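Local structure of 303aa long hypothetical esterase (Sulfolobus tokodaii, 3AIN) at residues 43-51 / 100-108; 60-68 / 78-86. The protein hydrolyses carboxylic esters, as a thermostable carboxylesterase of the hormone-sensitive-lipase-like group with an alpha/beta hydrolase fold. The protein carries 1 engineered substitution. All blocks are in the same frame, centred on the assembly; numbering follows the deposited sequence.

Interaction 1. Residues 43-51 / 100-108; sequences VEEIRSLFK and GFVLGDIES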
loop_
_atom_site.group_PDB
_atom_site.type_symbol
_atom_site.label_atom_id
_atom_site.label_comp_id
_atom_site.label_asym_id
_atom_site.label_seq_id
_atom_site.Cartn_x
_atom_site.Cartn_y
_atom_site.Cartn_z
ATOM N N VAL A 43 -30.476 -14.982 -10.172
ATOM C CA VAL A 43 -29.915 -14.068 -9.174
ATOM C C VAL A 43 -29.882 -14.740 -7.791
ATOM O O VAL A 43 -28.884 -14.651 -7.069
ATOM C CB VAL A 43 -30.701 -12.751 -9.103
ATOM C CG1 VAL A 43 -30.249 -11.927 -7.912
ATOM C CG2 VAL A 43 -30.514 -11.955 -10.407
ATOM N N GLU A 44 -30.975 -15.403 -7.408
ATOM C CA GLU A 44 -30.993 -16.125 -6.128
ATOM C C GLU A 44 -29.899 -17.182 -6.062
ATOM O O GLU A 44 -29.332 -17.412 -4.999
ATOM C CB GLU A 44 -32.361 -16.787 -5.873
ATOM C CG GLU A 44 -33.485 -15.820 -5.574
ATOM C CD GLU A 44 -33.167 -14.827 -4.455
ATOM O OE1 GLU A 44 -32.428 -15.172 -3.512
ATOM O OE2 GLU A 44 -33.638 -13.678 -4.542
ATOM N N GLU A 45 -29.729 -17.939 -7.141
ATOM C CA GLU A 45 -28.680 -18.961 -7.176
ATOM C C GLU A 45 -27.282 -18.360 -7.000
ATOM O O GLU A 45 -26.451 -18.878 -6.241
ATOM C CB GLU A 45 -28.778 -19.817 -8.442
ATOM C CG GLU A 45 -29.832 -20.935 -8.308
ATOM C CD GLU A 45 -30.012 -21.765 -9.563
ATOM O OE1 GLU A 45 -30.017 -21.191 -10.673
ATOM O OE2 GLU A 45 -30.198 -23.001 -9.428
ATOM N N ILE A 46 -27.048 -17.214 -7.629
ATOM C CA ILE A 46 -25.762 -16.555 -7.494
ATOM C C ILE A 46 -25.569 -15.969 -6.094
ATOM O O ILE A 46 -24.475 -16.068 -5.533
ATOM C CB ILE A 46 -25.550 -15.472 -8.578
ATOM C CG1 ILE A 46 -25.562 -16.130 -9.967
ATOM C CG2 ILE A 46 -24.219 -14.762 -8.347
ATOM C CD1 ILE A 46 -25.663 -15.133 -11.105
ATOM N N ARG A 47 -26.630 -15.404 -5.513
ATOM C CA ARG A 47 -26.535 -14.894 -4.137
ATOM C C ARG A 47 -26.192 -16.008 -3.169
ATOM O O ARG A 47 -25.343 -15.850 -2.292
ATOM C CB ARG A 47 -27.835 -14.221 -3.683
ATOM C CG ARG A 47 -28.092 -12.862 -4.361
ATOM C CD ARG A 47 -29.467 -12.335 -3.985
ATOM N NE ARG A 47 -29.671 -10.957 -4.463
ATOM C CZ ARG A 47 -30.849 -10.460 -4.824
ATOM N NH1 ARG A 47 -31.972 -11.153 -4.604
ATOM N NH2 ARG A 47 -30.919 -9.238 -5.349
ATOM N N SER A 48 -26.783 -17.172 -3.405
ATOM C CA SER A 48 -26.453 -18.355 -2.600
ATOM C C SER A 48 -25.013 -18.816 -2.814
ATOM O O SER A 48 -24.290 -19.071 -1.843
ATOM C CB SER A 48 -27.417 -19.518 -2.924
ATOM O OG SER A 48 -27.026 -20.642 -2.157
ATOM N N LEU A 49 -24.580 -18.876 -4.073
ATOM C CA LEU A 49 -23.192 -19.219 -4.408
ATOM C C LEU A 49 -22.159 -18.339 -3.703
ATOM O O LEU A 49 -21.140 -18.842 -3.221
ATOM C CB LEU A 49 -22.962 -19.191 -5.918
ATOM C CG LEU A 49 -23.451 -20.386 -6.726
ATOM C CD1 LEU A 49 -23.220 -20.084 -8.203
ATOM C CD2 LEU A 49 -22.696 -21.663 -6.307
ATOM N N PHE A 50 -22.437 -17.039 -3.620
ATOM C CA PHE A 50 -21.541 -16.120 -2.866
ATOM C C PHE A 50 -21.359 -16.624 -1.434
ATOM O O PHE A 50 -20.237 -16.637 -0.898
ATOM C CB PHE A 50 -22.099 -14.688 -2.825
ATOM C CG PHE A 50 -21.548 -13.766 -3.892
ATOM C CD1 PHE A 50 -21.587 -14.125 -5.241
ATOM C CD2 PHE A 50 -21.074 -12.495 -3.547
ATOM C CE1 PHE A 50 -21.215 -13.206 -6.241
ATOM C CE2 PHE A 50 -20.668 -11.585 -4.537
ATOM C CZ PHE A 50 -20.725 -11.953 -5.878
ATOM N N LYS A 51 -22.461 -16.993 -0.784
ATOM C CA LYS A 51 -22.394 -17.457 0.616
ATOM C C LYS A 51 -21.677 -18.801 0.703
ATOM O O LYS A 51 -20.861 -19.039 1.612
ATOM C CB LYS A 51 -23.804 -17.589 1.207
ATOM C CG LYS A 51 -24.614 -16.282 1.190
ATOM C CD LYS A 51 -25.936 -16.431 1.935
ATOM C CE LYS A 51 -26.800 -15.187 1.671
ATOM N NZ LYS A 51 -28.254 -15.456 1.889
ATOM N N GLY A 100 -22.137 -5.282 -7.044
ATOM C CA GLY A 100 -22.889 -4.673 -8.145
ATOM C C GLY A 100 -24.294 -4.219 -7.789
ATOM O O GLY A 100 -25.097 -3.941 -8.690
ATOM N N PHE A 101 -24.504 -3.924 -6.501
ATOM C CA PHE A 101 -25.803 -3.511 -5.944
ATOM C C PHE A 101 -26.857 -4.610 -5.952
ATOM O O PHE A 101 -27.998 -4.344 -5.592
ATOM C CB PHE A 101 -26.375 -2.253 -6.641
ATOM C CG PHE A 101 -25.414 -1.086 -6.681
ATOM C CD1 PHE A 101 -25.198 -0.309 -5.545
ATOM C CD2 PHE A 101 -24.708 -0.792 -7.849
ATOM C CE1 PHE A 101 -24.262 0.736 -5.553
ATOM C CE2 PHE A 101 -23.803 0.275 -7.882
ATOM C CZ PHE A 101 -23.587 1.041 -6.744
ATOM N N VAL A 102 -26.462 -5.803 -6.383
ATOM C CA VAL A 102 -27.396 -6.926 -6.622
ATOM C C VAL A 102 -27.054 -8.125 -5.736
ATOM O O VAL A 102 -27.951 -8.888 -5.326
ATOM C CB VAL A 102 -27.380 -7.331 -8.108
ATOM C CG1 VAL A 102 -28.150 -8.676 -8.340
ATOM C CG2 VAL A 102 -27.980 -6.175 -8.963
ATOM N N LEU A 103 -25.754 -8.361 -5.576
ATOM C CA LEU A 103 -25.231 -9.566 -4.955
ATOM C C LEU A 103 -24.462 -9.224 -3.686
ATOM O O LEU A 103 -24.246 -8.049 -3.367
ATOM C CB LEU A 103 -24.290 -10.307 -5.918
ATOM C CG LEU A 103 -24.897 -10.524 -7.314
ATOM C CD1 LEU A 103 -23.796 -10.988 -8.232
ATOM C CD2 LEU A 103 -26.012 -11.581 -7.191
ATOM N N GLY A 104 -24.014 -10.261 -2.987
ATOM C CA GLY A 104 -23.308 -10.080 -1.721
ATOM C C GLY A 104 -24.194 -9.690 -0.549
ATOM O O GLY A 104 -25.395 -9.441 -0.713
ATOM N N ASP A 105 -23.650 -9.860 0.650
ATOM C CA ASP A 105 -24.416 -9.722 1.871
ATOM C C ASP A 105 -23.470 -9.908 3.052
ATOM O O ASP A 105 -22.294 -10.181 2.866
ATOM C CB ASP A 105 -25.500 -10.794 1.908
ATOM C CG ASP A 105 -24.943 -12.150 2.184
ATOM O OD1 ASP A 105 -24.149 -12.637 1.353
ATOM O OD2 ASP A 105 -25.278 -12.701 3.255
ATOM N N ILE A 106 -24.003 -9.771 4.257
ATOM C CA ILE A 106 -23.183 -9.844 5.459
ATOM C C ILE A 106 -22.478 -11.198 5.593
ATOM O O ILE A 106 -21.283 -11.257 5.917
ATOM C CB ILE A 106 -24.048 -9.609 6.711
ATOM C CG1 ILE A 106 -24.276 -8.112 6.915
ATOM C CG2 ILE A 106 -23.400 -10.248 7.948
ATOM C CD1 ILE A 106 -25.379 -7.837 7.941
ATOM N N GLU A 107 -23.175 -12.282 5.244
ATOM C CA GLU A 107 -22.554 -13.596 5.393
ATOM C C GLU A 107 -21.402 -13.829 4.427
ATOM O O GLU A 107 -20.346 -14.286 4.836
ATOM C CB GLU A 107 -23.576 -14.741 5.305
ATOM C CG GLU A 107 -24.820 -14.547 6.153
ATOM C CD GLU A 107 -24.574 -14.734 7.639
ATOM O OE1 GLU A 107 -25.452 -14.328 8.429
ATOM O OE2 GLU A 107 -23.462 -15.165 8.017
ATOM N N SER A 108 -21.608 -13.525 3.142
ATOM C CA SER A 108 -20.572 -13.784 2.158
ATOM C C SER A 108 -19.361 -12.885 2.404
ATOM O O SER A 108 -18.247 -13.245 2.045
ATOM C CB SER A 108 -21.088 -13.638 0.707
ATOM O OG SER A 108 -21.622 -12.343 0.459
HETATM O O HOH W 1 -25.012 -13.091 -1.508
#
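Arg-47 and Val-102 make the polar join between helix 43-51 and the loop 100-108. The Arg-47 chain, extended through chi2 (173°) and chi3 (172°), carries its guanidinium side-on to the carbonyl, both nitrogens donating to Val-102 O, NE at 2.8 Å and NH2 at 3.0 Å. NE comes almost straight onto the oxygen, at a C=O...N angle of 171°, while NH2 comes in on a lone pair of Val-102 O, in the carbonyl plane. The carbonyl holds the guanidinium edge in plane while Val-43 CG1 covers one face. NH2 has a second partner in Glu-134, and NH1 forms a weakly hydrogen-bonded salt bridge with Glu-44 OE2.

The apolar part centres on Leu-103. Its CD1 is 3.8 Å from Ile-46 CG2, and its CD2 packs 3.7 Å from Arg-47 CG. CB of Leu-103 rests over one face of the Phe-50 ring, offset toward the rim, as a CH-pi contact 4.2 Å from the centroid. Val-43 CG1 also touches Val-102 CG1, the two side chains crossing at about a right angle.

At the other end the loop turns on Asp-105. Its OD1 accepts from both N and OG of Ser-108, from one face of the carboxylate, and OD2 takes the N of Glu-107 in an Asx turn. A water donates to Arg-47 O and Asp-105 OD1, bridging helix and turn. Lys-51 lays its CE 3.3 Å from Asp-105 OD2, but NZ stays beyond salt-bridge range at 4.3 Å.

The N-terminal helix thus lies against the loop between strand 92-96 and helix 110-120 of the alpha/beta hydrolase fold; Gly-100 probably ends an HGGG oxyanion-hole motif, as in HSL-like esterases. Helix 220-230 borders the same patch, with Trp-225 against Val-43 and Phe-226 against both Val-102 and Leu-103.

Interaction 2. Residues 60-68 / 78-86; sequences EEVGKIEDI and KARVYYPKT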
loop_
_atom_site.group_PDB
_atom_site.type_symbol
_atom_site.label_atom_id
_atom_site.label_comp_id
_atom_site.label_asym_id
_atom_site.label_seq_id
_atom_site.Cartn_x
_atom_site.Cartn_y
_atom_site.Cartn_z
ATOM N N GLU A 60 -11.177 -15.520 10.408
ATOM C CA GLU A 60 -10.328 -15.159 11.551
ATOM C C GLU A 60 -11.171 -14.973 12.791
ATOM O O GLU A 60 -12.196 -14.284 12.759
ATOM C CB GLU A 60 -9.534 -13.875 11.252
ATOM C CG GLU A 60 -8.494 -14.054 10.161
ATOM C CD GLU A 60 -7.695 -12.805 9.869
ATOM O OE1 GLU A 60 -7.739 -11.832 10.660
ATOM O OE2 GLU A 60 -6.835 -12.887 8.972
ATOM N N GLU A 61 -10.652 -15.437 13.932
ATOM C CA GLU A 61 -11.248 -15.105 15.207
ATOM C C GLU A 61 -11.159 -13.597 15.438
ATOM O O GLU A 61 -10.120 -12.980 15.217
ATOM C CB GLU A 61 -10.493 -15.832 16.337
ATOM C CG GLU A 61 -11.304 -16.027 17.599
ATOM C CD GLU A 61 -10.644 -16.998 18.569
ATOM O OE1 GLU A 61 -10.287 -18.120 18.147
ATOM O OE2 GLU A 61 -10.410 -16.605 19.731
ATOM N N VAL A 62 -12.232 -13.021 15.973
ATOM C CA VAL A 62 -12.165 -11.642 16.437
ATOM C C VAL A 62 -12.536 -11.596 17.918
ATOM O O VAL A 62 -12.549 -12.640 18.582
ATOM C CB VAL A 62 -13.074 -10.697 15.593
ATOM C CG1 VAL A 62 -12.559 -10.632 14.136
ATOM C CG2 VAL A 62 -14.528 -11.161 15.623
ATOM N N GLY A 63 -12.720 -10.392 18.453
ATOM C CA GLY A 63 -13.045 -10.219 19.875
ATOM C C GLY A 63 -14.430 -10.689 20.279
ATOM O O GLY A 63 -14.593 -11.351 21.306
ATOM N N LYS A 64 -15.444 -10.251 19.535
ATOM C CA LYS A 64 -16.856 -10.474 19.870
ATOM C C LYS A 64 -17.630 -10.052 18.626
ATOM O O LYS A 64 -17.132 -9.225 17.881
ATOM C CB LYS A 64 -17.273 -9.569 21.028
ATOM C CG LYS A 64 -18.759 -9.535 21.308
ATOM C CD LYS A 64 -19.036 -8.840 22.643
ATOM C CE LYS A 64 -20.004 -7.673 22.488
ATOM N NZ LYS A 64 -21.433 -8.084 22.628
ATOM N N ILE A 65 -18.656 -10.819 18.276
ATOM C CA ILE A 65 -19.582 -10.439 17.207
ATOM C C ILE A 65 -21.007 -10.293 17.732
ATOM O O ILE A 65 -21.507 -11.159 18.465
ATOM C CB ILE A 65 -19.553 -11.475 16.066
ATOM C CG1 ILE A 65 -18.132 -11.588 15.505
ATOM C CG2 ILE A 65 -20.534 -11.079 14.948
ATOM C CD1 ILE A 65 -17.903 -12.801 14.602
ATOM N N GLU A 66 -21.704 -9.281 17.224
ATOM C CA GLU A 66 -23.118 -9.076 17.540
ATOM C C GLU A 66 -23.878 -8.762 16.250
ATOM O O GLU A 66 -23.476 -7.872 15.507
ATOM C CB GLU A 66 -23.233 -7.868 18.480
ATOM C CG GLU A 66 -24.290 -7.994 19.528
ATOM C CD GLU A 66 -24.288 -6.808 20.456
ATOM O OE1 GLU A 66 -23.209 -6.178 20.605
ATOM O OE2 GLU A 66 -25.392 -6.415 20.895
ATOM N N ASP A 67 -25.052 -9.359 16.074
ATOM C CA ASP A 67 -25.945 -8.948 14.995
ATOM C C ASP A 67 -26.966 -7.950 15.530
ATOM O O ASP A 67 -27.553 -8.164 16.592
ATOM C CB ASP A 67 -26.649 -10.152 14.380
ATOM C CG ASP A 67 -25.761 -10.906 13.399
ATOM O OD1 ASP A 67 -24.695 -10.363 13.072
ATOM O OD2 ASP A 67 -26.209 -11.907 12.810
ATOM N N ILE A 68 -27.080 -6.804 14.868
ATOM C CA ILE A 68 -27.993 -5.755 15.335
ATOM C C ILE A 68 -28.965 -5.360 14.218
ATOM O O ILE A 68 -28.825 -5.789 13.070
ATOM C CB ILE A 68 -27.253 -4.476 15.804
ATOM C CG1 ILE A 68 -26.547 -3.807 14.628
ATOM C CG2 ILE A 68 -26.305 -4.763 16.976
ATOM C CD1 ILE A 68 -25.961 -2.426 14.948
ATOM N N LYS A 78 -30.365 -4.750 8.790
ATOM C CA LYS A 78 -29.500 -5.674 9.546
ATOM C C LYS A 78 -28.046 -5.192 9.467
ATOM O O LYS A 78 -27.588 -4.737 8.418
ATOM C CB LYS A 78 -29.609 -7.090 8.992
ATOM C CG LYS A 78 -28.924 -8.134 9.883
ATOM C CD LYS A 78 -29.201 -9.569 9.415
ATOM C CE LYS A 78 -28.147 -10.514 9.982
ATOM N NZ LYS A 78 -28.674 -11.882 10.202
ATOM N N ALA A 79 -27.301 -5.335 10.552
ATOM C CA ALA A 79 -25.863 -5.102 10.482
ATOM C C ALA A 79 -25.131 -6.031 11.423
ATOM O O ALA A 79 -25.710 -6.532 12.399
ATOM C CB ALA A 79 -25.531 -3.656 10.819
ATOM N N ARG A 80 -23.898 -6.366 11.062
ATOM C CA ARG A 80 -23.097 -7.234 11.917
ATOM C C ARG A 80 -21.925 -6.455 12.485
ATOM O O ARG A 80 -21.207 -5.740 11.758
ATOM C CB ARG A 80 -22.608 -8.481 11.178
ATOM C CG ARG A 80 -21.773 -9.402 12.086
ATOM C CD ARG A 80 -21.564 -10.789 11.523
ATOM N NE ARG A 80 -22.829 -11.531 11.522
ATOM C CZ ARG A 80 -23.121 -12.530 10.698
ATOM N NH1 ARG A 80 -22.201 -13.003 9.857
ATOM N NH2 ARG A 80 -24.361 -13.017 10.676
ATOM N N VAL A 81 -21.816 -6.468 13.809
ATOM C CA VAL A 81 -20.817 -5.670 14.493
ATOM C C VAL A 81 -19.668 -6.576 14.924
ATOM O O VAL A 81 -19.885 -7.593 15.591
ATOM C CB VAL A 81 -21.409 -5.030 15.765
ATOM C CG1 VAL A 81 -20.349 -4.186 16.485
ATOM C CG2 VAL A 81 -22.664 -4.209 15.414
ATOM N N TYR A 82 -18.463 -6.264 14.460
ATOM C CA TYR A 82 -17.258 -7.062 14.810
ATOM C C TYR A 82 -16.391 -6.203 15.735
ATOM O O TYR A 82 -15.935 -5.116 15.370
ATOM C CB TYR A 82 -16.428 -7.427 13.555
ATOM C CG TYR A 82 -17.187 -8.159 12.460
ATOM C CD1 TYR A 82 -17.085 -9.548 12.315
ATOM C CD2 TYR A 82 -17.997 -7.459 11.553
ATOM C CE1 TYR A 82 -17.772 -10.225 11.293
ATOM C CE2 TYR A 82 -18.583 -8.113 10.477
ATOM C CZ TYR A 82 -18.520 -9.494 10.387
ATOM O OH TYR A 82 -19.146 -10.134 9.360
ATOM N N TYR A 83 -16.071 -6.750 16.906
ATOM C CA TYR A 83 -15.112 -6.106 17.805
ATOM C C TYR A 83 -13.739 -6.756 17.671
ATOM O O TYR A 83 -13.635 -7.971 17.529
ATOM C CB TYR A 83 -15.572 -6.288 19.263
ATOM C CG TYR A 83 -16.808 -5.504 19.609
ATOM C CD1 TYR A 83 -16.702 -4.251 20.187
ATOM C CD2 TYR A 83 -18.069 -6.037 19.418
ATOM C CE1 TYR A 83 -17.827 -3.524 20.529
ATOM C CE2 TYR A 83 -19.206 -5.322 19.783
ATOM C CZ TYR A 83 -19.069 -4.069 20.331
ATOM O OH TYR A 83 -20.188 -3.343 20.679
ATOM N N PRO A 84 -12.681 -5.959 17.775
ATOM C CA PRO A 84 -11.346 -6.540 17.702
ATOM C C PRO A 84 -10.980 -7.169 19.038
ATOM O O PRO A 84 -11.759 -7.092 19.995
ATOM C CB PRO A 84 -10.458 -5.325 17.452
ATOM C CG PRO A 84 -11.168 -4.213 18.113
ATOM C CD PRO A 84 -12.640 -4.494 17.915
ATOM N N LYS A 85 -9.792 -7.769 19.087
ATOM C CA LYS A 85 -9.341 -8.497 20.264
ATOM C C LYS A 85 -8.737 -7.540 21.290
ATOM O O LYS A 85 -8.416 -7.952 22.400
ATOM C CB LYS A 85 -8.305 -9.568 19.871
ATOM C CG LYS A 85 -8.724 -10.538 18.784
ATOM C CD LYS A 85 -7.566 -10.738 17.788
ATOM C CE LYS A 85 -7.533 -12.136 17.188
ATOM N NZ LYS A 85 -7.350 -13.174 18.235
ATOM N N THR A 86 -8.438 -6.317 20.863
ATOM C CA THR A 86 -7.824 -5.319 21.722
ATOM C C THR A 86 -8.866 -4.694 22.635
ATOM O O THR A 86 -10.076 -4.809 22.394
ATOM C CB THR A 86 -7.168 -4.199 20.903
ATOM O OG1 THR A 86 -8.144 -3.592 20.038
ATOM C CG2 THR A 86 -6.006 -4.756 20.067
#
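With chi1 at -180° the Arg-80 chain starts out extended, then folds at chi3 (-69°), which brings its guanidinium alongside the carboxylate of Asp-67, whose own CG lies beside the backbone N. The two flat groups end nearly coplanar, 12° apart, in a side-on, two-pronged salt bridge. NE of Arg-80 donates to Asp-67 OD1 at 2.7 Å and NH2 to OD2 at 3.0 Å, each oxygen using its syn lone pair. Lys-78, reaching out on an extended chain, adds a longer salt bridge from NZ to Asp-67 OD2 at 3.6 Å.

The same face of the sheet carries Ile-65, whose CG2 presses 3.5 Å from Arg-80 CG while its CG1 runs beside the Tyr-82 ring. CG of Arg-80 also covers that ring, near the rim. Helix 110-120 packs here, and Asp-110 takes up both Arg-80 NH1 and Tyr-82 OH.

On the other face, Ile-68 sets CD1 3.8 Å from Val-81 CG2 and CG1 against Ala-79 CB. Lys-64 lies alongside Tyr-83, its CE 3.7 Å from CE2 of the ring.

Between these faces the backbones form an antiparallel ladder. Glu-66 with Val-81 and Ile-68 with Ala-79 are hydrogen-bonded pairs; Asp-67 with Arg-80 and Ile-65 with Tyr-82 are non-hydrogen-bonded ones. Toward the start of strand 64-68, Gly-63 and Lys-64 both face Tyr-83 in a classic beta bulge, where Gly-63 N reaches Tyr-83 O at 2.7 Å.

With two basic partners around it, the Asp-67 carboxylate is probably kept ionised, and the paired in-plane bonds fix its rotation. The hairpin is therefore clasped across a non-hydrogen-bonded pair by side-chain charge, in addition to its backbone ladder.

In the modelled chain, helix 43-54 comes first, and interaction 1 closes a long loop when the chain returns to it at 100-108. Interaction 2 lies wholly within that loop: the chain runs from the helix into strand 64-71, turns, and comes back along strand 76-83, so that contact closes a much shorter loop, a beta hairpin. The hairpin forms one edge of the mixed sheet, with strand 76-83 next to strand 123-127. The two contacts, their centres about 21 Å apart, meet where Glu-107 OE1 salt-bridges Arg-80 NH2 at 2.8 Å and Ile-106 packs on Lys-78, Ala-79 and Arg-80. Together they tie the N-terminal helix, the loop before helix 110-120 and the sheet edge.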